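Local coordinates for extracellular solute-binding protein, family 7 (Colwellia psychrerythraea, PDB 4PET) that binds pyruvate together with a calcium ion and probably serves as the periplasmic solute receptor of a TRAP transporter, at residues F108-H121 / Y231-F243. Numbering follows the deposited sequence.
Sequences FTTVPFGMIASEQH and YTGWHEPGTELQF. With CA (calcium ion), chain E; PYR (pyruvic acid), chain D.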
ATOM      1  N   PHE A 108     -14.637   4.733   8.828  1.00 20.02           N
ATOM      2  CA  PHE A 108     -13.943   4.904   7.565  1.00 18.54           C
ATOM      3  C   PHE A 108     -12.507   5.422   7.724  1.00 26.14           C
ATOM      4  O   PHE A 108     -11.791   5.563   6.736  1.00 23.92           O
ATOM      5  CB  PHE A 108     -14.760   5.789   6.621  1.00 15.03           C
ATOM      6  CG  PHE A 108     -16.152   5.242   6.394  1.00 13.79           C
ATOM      7  CD1 PHE A 108     -16.348   4.176   5.511  1.00 21.96           C
ATOM      8  CD2 PHE A 108     -17.232   5.711   7.130  1.00 20.65           C
ATOM      9  CE1 PHE A 108     -17.610   3.627   5.313  1.00 22.09           C
ATOM     10  CE2 PHE A 108     -18.506   5.169   6.940  1.00 22.18           C
ATOM     11  CZ  PHE A 108     -18.699   4.128   6.031  1.00 22.21           C
ATOM     12  N   THR A 109     -12.105   5.700   8.965  1.00 18.39           N
ATOM     13  CA  THR A 109     -10.772   6.156   9.249  1.00 13.58           C
ATOM     14  C   THR A 109      -9.911   4.956   9.642  1.00 14.94           C
ATOM     15  O   THR A 109      -8.971   4.607   8.925  1.00 17.68           O
ATOM     16  CB  THR A 109     -10.748   7.186  10.340  1.00 14.64           C
ATOM     17  OG1 THR A 109     -11.449   8.356   9.907  1.00 17.47           O
ATOM     18  CG2 THR A 109      -9.318   7.565  10.618  1.00 17.54           C
ATOM     19  N   THR A 110     -10.295   4.290  10.733  1.00 19.55           N
ATOM     20  CA  THR A 110      -9.697   3.011  11.164  1.00 18.95           C
ATOM     21  C   THR A 110     -10.518   2.546  12.366  1.00 20.45           C
ATOM     22  O   THR A 110     -11.373   3.299  12.853  1.00 22.15           O
ATOM     23  CB  THR A 110      -8.209   3.171  11.550  1.00 22.63           C
ATOM     24  OG1 THR A 110      -7.602   1.882  11.768  1.00 22.70           O
ATOM     25  CG2 THR A 110      -8.077   4.018  12.805  1.00 30.68           C
ATOM     26  N   VAL A 111     -10.306   1.309  12.815  1.00 25.31           N
ATOM     27  CA  VAL A 111     -10.874   0.838  14.083  1.00 23.92           C
ATOM     28  C   VAL A 111      -9.858   0.015  14.883  1.00 20.22           C
ATOM     29  O   VAL A 111      -9.005  -0.675  14.307  1.00 18.31           O
ATOM     30  CB  VAL A 111     -12.162  -0.009  13.906  1.00 25.63           C
ATOM     31  CG1 VAL A 111     -13.163   0.730  13.024  1.00 28.41           C
ATOM     32  CG2 VAL A 111     -11.858  -1.341  13.293  1.00 28.65           C
ATOM     33  N   PRO A 112      -9.920   0.124  16.218  1.00 22.17           N
ATOM     34  CA  PRO A 112      -9.039  -0.640  17.108  1.00 21.83           C
ATOM     35  C   PRO A 112      -9.104  -2.116  16.751  1.00 20.20           C
ATOM     36  O   PRO A 112     -10.169  -2.650  16.482  1.00 18.67           O
ATOM     37  CB  PRO A 112      -9.625  -0.357  18.502  1.00 24.86           C
ATOM     38  CG  PRO A 112     -10.227   1.016  18.360  1.00 22.09           C
ATOM     39  CD  PRO A 112     -10.807   1.032  16.967  1.00 20.70           C
ATOM     40  N   PHE A 113      -7.953  -2.770  16.707  1.00 18.01           N
ATOM     41  CA  PHE A 113      -7.868  -4.179  16.336  1.00 24.81           C
ATOM     42  C   PHE A 113      -8.364  -4.493  14.912  1.00 23.90           C
ATOM     43  O   PHE A 113      -8.550  -5.656  14.543  1.00 21.83           O
ATOM     44  CB  PHE A 113      -8.566  -5.039  17.406  1.00 20.59           C
ATOM     45  CG  PHE A 113      -8.153  -4.671  18.794  1.00 20.87           C
ATOM     46  CD1 PHE A 113      -6.888  -4.990  19.262  1.00 28.81           C
ATOM     47  CD2 PHE A 113      -8.987  -3.967  19.615  1.00 19.27           C
ATOM     48  CE1 PHE A 113      -6.491  -4.616  20.532  1.00 25.30           C
ATOM     49  CE2 PHE A 113      -8.586  -3.590  20.895  1.00 18.45           C
ATOM     50  CZ  PHE A 113      -7.347  -3.931  21.344  1.00 22.21           C
ATOM     51  N   GLY A 114      -8.469  -3.466  14.080  1.00 19.15           N
ATOM     52  CA  GLY A 114      -8.908  -3.649  12.702  1.00 27.30           C
ATOM     53  C   GLY A 114      -7.813  -3.904  11.685  1.00 27.46           C
ATOM     54  O   GLY A 114      -6.796  -4.577  11.964  1.00 24.63           O
HETATM   55  N   MSE A 115      -8.028  -3.393  10.480  1.00 25.84           N
HETATM   56  CA  MSE A 115      -7.167  -3.742   9.349  1.00 22.16           C
HETATM   57  C   MSE A 115      -5.944  -2.873   9.277  1.00 21.51           C
HETATM   58  O   MSE A 115      -5.983  -1.703   9.676  1.00 21.42           O
HETATM   59  CB  MSE A 115      -7.940  -3.628   8.038  1.00 24.33           C
HETATM   60  CG  MSE A 115      -8.766  -4.858   7.797  1.00 25.43           C
HETATM   61 SE   MSE A 115      -9.874  -4.730   6.210  0.87 19.29          SE
HETATM   62  CE  MSE A 115     -11.246  -3.597   6.914  1.00 19.50           C
ATOM     63  N   ILE A 116      -4.849  -3.454   8.791  1.00 17.46           N
ATOM     64  CA  ILE A 116      -3.671  -2.652   8.449  1.00 17.67           C
ATOM     65  C   ILE A 116      -3.923  -1.961   7.140  1.00 18.40           C
ATOM     66  O   ILE A 116      -4.957  -2.207   6.490  1.00 19.94           O
ATOM     67  CB  ILE A 116      -2.393  -3.481   8.397  1.00 16.90           C
ATOM     68  CG1 ILE A 116      -2.463  -4.572   7.327  1.00 21.39           C
ATOM     69  CG2 ILE A 116      -2.182  -4.116   9.752  1.00 20.59           C
ATOM     70  CD1 ILE A 116      -1.154  -5.388   7.220  1.00 22.97           C
ATOM     71  N   ALA A 117      -2.989  -1.112   6.727  1.00 21.15           N
ATOM     72  CA  ALA A 117      -3.242  -0.226   5.592  1.00 20.30           C
ATOM     73  C   ALA A 117      -3.496  -0.982   4.288  1.00 23.03           C
ATOM     74  O   ALA A 117      -4.418  -0.651   3.537  1.00 21.12           O
ATOM     75  CB  ALA A 117      -2.103   0.776   5.417  1.00 20.42           C
ATOM     76  N   SER A 118      -2.675  -1.987   4.004  1.00 18.89           N
ATOM     77  CA  SER A 118      -2.786  -2.660   2.718  1.00 22.41           C
ATOM     78  C   SER A 118      -4.128  -3.384   2.645  1.00 23.97           C
ATOM     79  O   SER A 118      -4.746  -3.466   1.592  1.00 22.92           O
ATOM     80  CB  SER A 118      -1.646  -3.641   2.542  1.00 22.75           C
ATOM     81  OG  SER A 118      -1.739  -4.648   3.542  1.00 24.71           O
ATOM     82  N   GLU A 119      -4.581  -3.890   3.778  1.00 18.23           N
ATOM     83  CA  GLU A 119      -5.899  -4.537   3.869  1.00 18.11           C
ATOM     84  C   GLU A 119      -7.029  -3.540   3.671  1.00 20.36           C
ATOM     85  O   GLU A 119      -8.008  -3.807   2.960  1.00 21.08           O
ATOM     86  CB  GLU A 119      -6.050  -5.216   5.229  1.00 23.16           C
ATOM     87  CG  GLU A 119      -5.010  -6.309   5.470  1.00 20.16           C
ATOM     88  CD  GLU A 119      -5.101  -6.933   6.828  1.00 22.04           C
ATOM     89  OE1 GLU A 119      -4.703  -8.106   6.967  1.00 25.14           O
ATOM     90  OE2 GLU A 119      -5.528  -6.254   7.783  1.00 19.75           O
ATOM     91  N   GLN A 120      -6.914  -2.395   4.318  1.00 21.22           N
ATOM     92  CA  GLN A 120      -7.977  -1.406   4.278  1.00 21.96           C
ATOM     93  C   GLN A 120      -8.129  -0.840   2.864  1.00 24.60           C
ATOM     94  O   GLN A 120      -9.244  -0.562   2.422  1.00 21.65           O
ATOM     95  CB  GLN A 120      -7.738  -0.315   5.301  1.00 28.83           C
ATOM     96  CG  GLN A 120      -8.917   0.616   5.479  1.00 30.84           C
ATOM     97  CD  GLN A 120      -8.508   1.840   6.252  1.00 39.03           C
ATOM     98  OE1 GLN A 120      -7.475   2.453   5.960  1.00 38.92           O
ATOM     99  NE2 GLN A 120      -9.274   2.179   7.261  1.00 45.09           N
ATOM    100  N   HIS A 121      -7.038  -0.761   2.110  1.00 20.98           N
ATOM    101  CA  HIS A 121      -7.159  -0.305   0.739  1.00 22.83           C
ATOM    102  C   HIS A 121      -7.946  -1.303  -0.130  1.00 21.33           C
ATOM    103  O   HIS A 121      -8.768  -0.904  -0.934  1.00 19.77           O
ATOM    104  CB  HIS A 121      -5.774  -0.038   0.166  1.00 21.50           C
ATOM    105  CG  HIS A 121      -5.109   1.151   0.783  1.00 32.51           C
ATOM    106  ND1 HIS A 121      -3.745   1.352   0.743  1.00 29.67           N
ATOM    107  CD2 HIS A 121      -5.629   2.214   1.440  1.00 29.57           C
ATOM    108  CE1 HIS A 121      -3.455   2.486   1.355  1.00 31.64           C
ATOM    109  NE2 HIS A 121      -4.582   3.028   1.789  1.00 33.33           N
ATOM    110  N   TYR A 231       4.311   4.391  23.847  1.00 19.03           N
ATOM    111  CA  TYR A 231       3.643   3.112  23.877  1.00 25.94           C
ATOM    112  C   TYR A 231       3.410   2.592  22.485  1.00 26.01           C
ATOM    113  O   TYR A 231       3.184   3.374  21.539  1.00 20.86           O
ATOM    114  CB  TYR A 231       2.303   3.219  24.644  1.00 22.45           C
ATOM    115  CG  TYR A 231       2.493   3.017  26.128  1.00 21.63           C
ATOM    116  CD1 TYR A 231       2.966   4.051  26.933  1.00 23.89           C
ATOM    117  CD2 TYR A 231       2.253   1.779  26.721  1.00 24.66           C
ATOM    118  CE1 TYR A 231       3.173   3.866  28.273  1.00 23.40           C
ATOM    119  CE2 TYR A 231       2.465   1.588  28.075  1.00 22.49           C
ATOM    120  CZ  TYR A 231       2.931   2.638  28.841  1.00 22.32           C
ATOM    121  OH  TYR A 231       3.161   2.489  30.193  1.00 28.39           O
ATOM    122  N   THR A 232       3.471   1.275  22.349  1.00 21.64           N
ATOM    123  CA  THR A 232       3.122   0.637  21.078  1.00 23.74           C
ATOM    124  C   THR A 232       1.581   0.596  20.883  1.00 24.38           C
ATOM    125  O   THR A 232       0.836   0.739  21.850  1.00 25.29           O
ATOM    126  CB  THR A 232       3.702  -0.778  21.007  1.00 29.21           C
ATOM    127  OG1 THR A 232       3.149  -1.567  22.063  1.00 27.74           O
ATOM    128  CG2 THR A 232       5.253  -0.758  21.126  1.00 25.81           C
ATOM    129  N   GLY A 233       1.140   0.353  19.645  1.00 22.83           N
ATOM    130  CA  GLY A 233      -0.253   0.506  19.219  1.00 25.06           C
ATOM    131  C   GLY A 233      -1.206  -0.696  19.302  1.00 27.14           C
ATOM    132  O   GLY A 233      -0.898  -1.734  19.899  1.00 21.98           O
ATOM    133  N   TRP A 234      -2.386  -0.529  18.694  1.00 19.99           N
ATOM    134  CA  TRP A 234      -3.561  -1.395  18.894  1.00 19.46           C
ATOM    135  C   TRP A 234      -4.829  -0.701  18.384  1.00 19.06           C
ATOM    136  O   TRP A 234      -5.729  -1.328  17.852  1.00 23.27           O
ATOM    137  CB  TRP A 234      -3.756  -1.779  20.375  1.00 23.21           C
ATOM    138  CG  TRP A 234      -4.017  -0.599  21.308  1.00 21.81           C
ATOM    139  CD1 TRP A 234      -3.084   0.138  21.978  1.00 23.26           C
ATOM    140  CD2 TRP A 234      -5.292  -0.014  21.627  1.00 23.33           C
ATOM    141  NE1 TRP A 234      -3.704   1.129  22.726  1.00 29.00           N
ATOM    142  CE2 TRP A 234      -5.055   1.066  22.511  1.00 21.27           C
ATOM    143  CE3 TRP A 234      -6.610  -0.300  21.257  1.00 21.86           C
ATOM    144  CZ2 TRP A 234      -6.092   1.853  23.047  1.00 23.78           C
ATOM    145  CZ3 TRP A 234      -7.648   0.486  21.810  1.00 22.26           C
ATOM    146  CH2 TRP A 234      -7.364   1.557  22.683  1.00 24.46           C
ATOM    147  N   HIS A 235      -4.851   0.620  18.510  1.00 21.06           N
ATOM    148  CA  HIS A 235      -6.061   1.447  18.381  1.00 25.04           C
ATOM    149  C   HIS A 235      -6.252   2.020  16.979  1.00 22.27           C
ATOM    150  O   HIS A 235      -7.392   2.288  16.550  1.00 20.35           O
ATOM    151  CB  HIS A 235      -5.943   2.617  19.349  1.00 17.33           C
ATOM    152  CG  HIS A 235      -4.770   3.485  19.046  1.00 24.07           C
ATOM    153  ND1 HIS A 235      -4.898   4.805  18.693  1.00 23.72           N
ATOM    154  CD2 HIS A 235      -3.446   3.198  18.971  1.00 17.77           C
ATOM    155  CE1 HIS A 235      -3.703   5.304  18.424  1.00 18.38           C
ATOM    156  NE2 HIS A 235      -2.808   4.351  18.590  1.00 26.51           N
ATOM    157  N   GLU A 236      -5.137   2.234  16.273  1.00 19.77           N
ATOM    158  CA  GLU A 236      -5.192   2.772  14.916  1.00 19.34           C
ATOM    159  C   GLU A 236      -4.249   2.038  13.966  1.00 16.73           C
ATOM    160  O   GLU A 236      -3.179   2.545  13.607  1.00 20.22           O
ATOM    161  CB  GLU A 236      -4.895   4.274  14.910  1.00 17.79           C
ATOM    162  CG  GLU A 236      -5.965   5.125  15.599  1.00 19.70           C
ATOM    163  CD  GLU A 236      -5.787   6.620  15.342  1.00 19.26           C
ATOM    164  OE1 GLU A 236      -5.753   7.018  14.161  1.00 27.95           O
ATOM    165  OE2 GLU A 236      -5.673   7.386  16.310  1.00 24.47           O
ATOM    166  N   PRO A 237      -4.645   0.831  13.535  1.00 21.15           N
ATOM    167  CA  PRO A 237      -3.740  -0.013  12.715  1.00 16.99           C
ATOM    168  C   PRO A 237      -3.500   0.465  11.301  1.00 25.99           C
ATOM    169  O   PRO A 237      -2.509   0.049  10.685  1.00 26.00           O
ATOM    170  CB  PRO A 237      -4.466  -1.359  12.653  1.00 19.80           C
ATOM    171  CG  PRO A 237      -5.945  -0.996  12.871  1.00 24.04           C
ATOM    172  CD  PRO A 237      -5.886   0.132  13.894  1.00 21.61           C
ATOM    173  N   GLY A 238      -4.400   1.310  10.792  1.00 21.53           N
ATOM    174  CA  GLY A 238      -4.414   1.677   9.392  1.00 22.20           C
ATOM    175  C   GLY A 238      -5.219   2.948   9.144  1.00 17.97           C
ATOM    176  O   GLY A 238      -6.185   2.964   8.387  1.00 20.24           O
ATOM    177  N   THR A 239      -4.763   4.022   9.768  1.00 20.56           N
ATOM    178  CA  THR A 239      -5.443   5.301   9.722  1.00 17.11           C
ATOM    179  C   THR A 239      -5.409   5.941   8.359  1.00 21.40           C
ATOM    180  O   THR A 239      -4.359   6.340   7.864  1.00 17.44           O
ATOM    181  CB  THR A 239      -4.860   6.248  10.784  1.00 20.29           C
ATOM    182  OG1 THR A 239      -5.012   5.635  12.063  1.00 26.43           O
ATOM    183  CG2 THR A 239      -5.559   7.622  10.753  1.00 25.58           C
ATOM    184  N   GLU A 240      -6.583   6.012   7.742  1.00 16.74           N
ATOM    185  CA  GLU A 240      -6.727   6.673   6.449  1.00 15.90           C
ATOM    186  C   GLU A 240      -7.326   8.043   6.675  1.00 16.70           C
ATOM    187  O   GLU A 240      -8.370   8.167   7.333  1.00 17.71           O
ATOM    188  CB  GLU A 240      -7.649   5.870   5.530  1.00 16.29           C
ATOM    189  CG  GLU A 240      -7.768   6.434   4.144  1.00 19.71           C
ATOM    190  CD  GLU A 240      -6.555   6.120   3.274  1.00 22.97           C
ATOM    191  OE1 GLU A 240      -6.006   4.986   3.353  1.00 24.05           O
ATOM    192  OE2 GLU A 240      -6.185   7.005   2.490  1.00 21.66           O
ATOM    193  N   LEU A 241      -6.699   9.078   6.130  1.00 15.21           N
ATOM    194  CA  LEU A 241      -7.332  10.392   6.221  1.00 17.18           C
ATOM    195  C   LEU A 241      -8.429  10.519   5.158  1.00 19.82           C
ATOM    196  O   LEU A 241      -8.775   9.551   4.471  1.00 17.58           O
ATOM    197  CB  LEU A 241      -6.300  11.516   6.098  1.00 16.63           C
ATOM    198  CG  LEU A 241      -5.133  11.392   7.092  1.00 15.00           C
ATOM    199  CD1 LEU A 241      -4.076  12.455   6.835  1.00 22.42           C
ATOM    200  CD2 LEU A 241      -5.607  11.491   8.533  1.00 18.88           C
ATOM    201  N   GLN A 242      -8.971  11.728   5.041  1.00 17.44           N
ATOM    202  CA  GLN A 242     -10.117  11.965   4.193  1.00 19.81           C
ATOM    203  C   GLN A 242      -9.934  13.222   3.363  1.00 16.86           C
ATOM    204  O   GLN A 242      -9.540  14.255   3.906  1.00 21.84           O
ATOM    205  CB  GLN A 242     -11.287  12.180   5.166  1.00 23.00           C
ATOM    206  CG  GLN A 242     -12.394  12.920   4.676  1.00 27.36           C
ATOM    207  CD  GLN A 242     -13.460  13.038   5.745  1.00 23.18           C
ATOM    208  OE1 GLN A 242     -13.292  13.719   6.766  1.00 18.60           O
ATOM    209  NE2 GLN A 242     -14.561  12.357   5.520  1.00 21.41           N
ATOM    210  N   PHE A 243     -10.228  13.151   2.061  1.00 15.31           N
ATOM    211  CA  PHE A 243     -10.581  14.340   1.304  1.00 12.62           C
ATOM    212  C   PHE A 243     -12.098  14.375   1.288  1.00 21.58           C
ATOM    213  O   PHE A 243     -12.764  13.313   1.184  1.00 20.98           O
ATOM    214  CB  PHE A 243     -10.150  14.292  -0.174  1.00 13.27           C
ATOM    215  CG  PHE A 243      -8.664  14.487  -0.429  1.00 16.30           C
ATOM    216  CD1 PHE A 243      -8.111  15.752  -0.426  1.00 17.39           C
ATOM    217  CD2 PHE A 243      -7.846  13.403  -0.735  1.00 15.03           C
ATOM    218  CE1 PHE A 243      -6.781  15.958  -0.681  1.00 16.21           C
ATOM    219  CE2 PHE A 243      -6.494  13.594  -0.988  1.00 15.59           C
ATOM    220  CZ  PHE A 243      -5.960  14.892  -0.939  1.00 15.07           C
TER
HETATM  221 CA    CA E 403      -3.972   8.982  15.940  1.00 20.50          CA
HETATM  222  C   PYR D 402      -5.258  11.681  14.599  1.00 21.41           C
HETATM  223  O   PYR D 402      -5.100  11.142  15.778  1.00 18.99           O
HETATM  224  OXT PYR D 402      -5.969  12.771  14.552  1.00 15.36           O
HETATM  225  CA  PYR D 402      -4.613  11.151  13.461  1.00 32.70           C
HETATM  226  O3  PYR D 402      -4.077   9.957  13.480  1.00 24.97           O
HETATM  227  CB  PYR D 402      -4.466  11.957  12.207  1.00 31.98           C
HETATM  228  O   HOH W   1     -11.450   8.277   4.854  1.00 24.21           O
HETATM  229  O   HOH W   2     -10.779   9.374   7.269  1.00 15.71           O
HETATM  230  O   HOH W   3      -0.955  -0.369   8.594  1.00 18.91           O
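The carbonyl oxygen Thr109 O is gripped from opposite faces of its plane: Glu240 N reaches it across the contact at 3.0 Å in an almost straight bond (174°), and Gln120 NE2, also at 3.0 Å, ties the loop back to its own helix. In this TRAP-type (DctP family) solute-binding protein, the loop before helix 117-126 packs on the segment that crosses from strand 229-231 of one sheet to strand 240-246 of the other, passing the ligand site. Gln120 suits its place because its long chain, with CG anti to the backbone N (chi1 -170°), carries the amide to Thr109 O, which lies in the amide plane; an alanine here would probably cost Thr109 O its second donor and open a gap beside Glu240 CB. The next residue, His121, donates from NE2 to Glu240 OE1 at 2.9 Å, on the syn side, while Gly148 N and Asn149 ND2 also hold that buried carboxylate. Pro237, compact and apolar, packs its ring against the carbonyl oxygens of Val111 and Met115, beside the type II turn Val111 to Gly114, and Gly238 fits close under Met115 O, where a side chain would collide. Thr110 turns its methyl CG2 onto Glu236 CG (3.7 Å). Glu236 OE2 binds calcium alongside Gln153, Glu211 and Trp212; Thr239 OG1 and Tyr96 OH both bond Glu236 OE1, helping to fix the carboxylate's rotation. Two broad aromatic rings fill the far end, Phe113 CZ 3.7 Å from Trp234 CE3, and Phe113 N donates to Trp234 O almost in line with the carbonyl bond (177°).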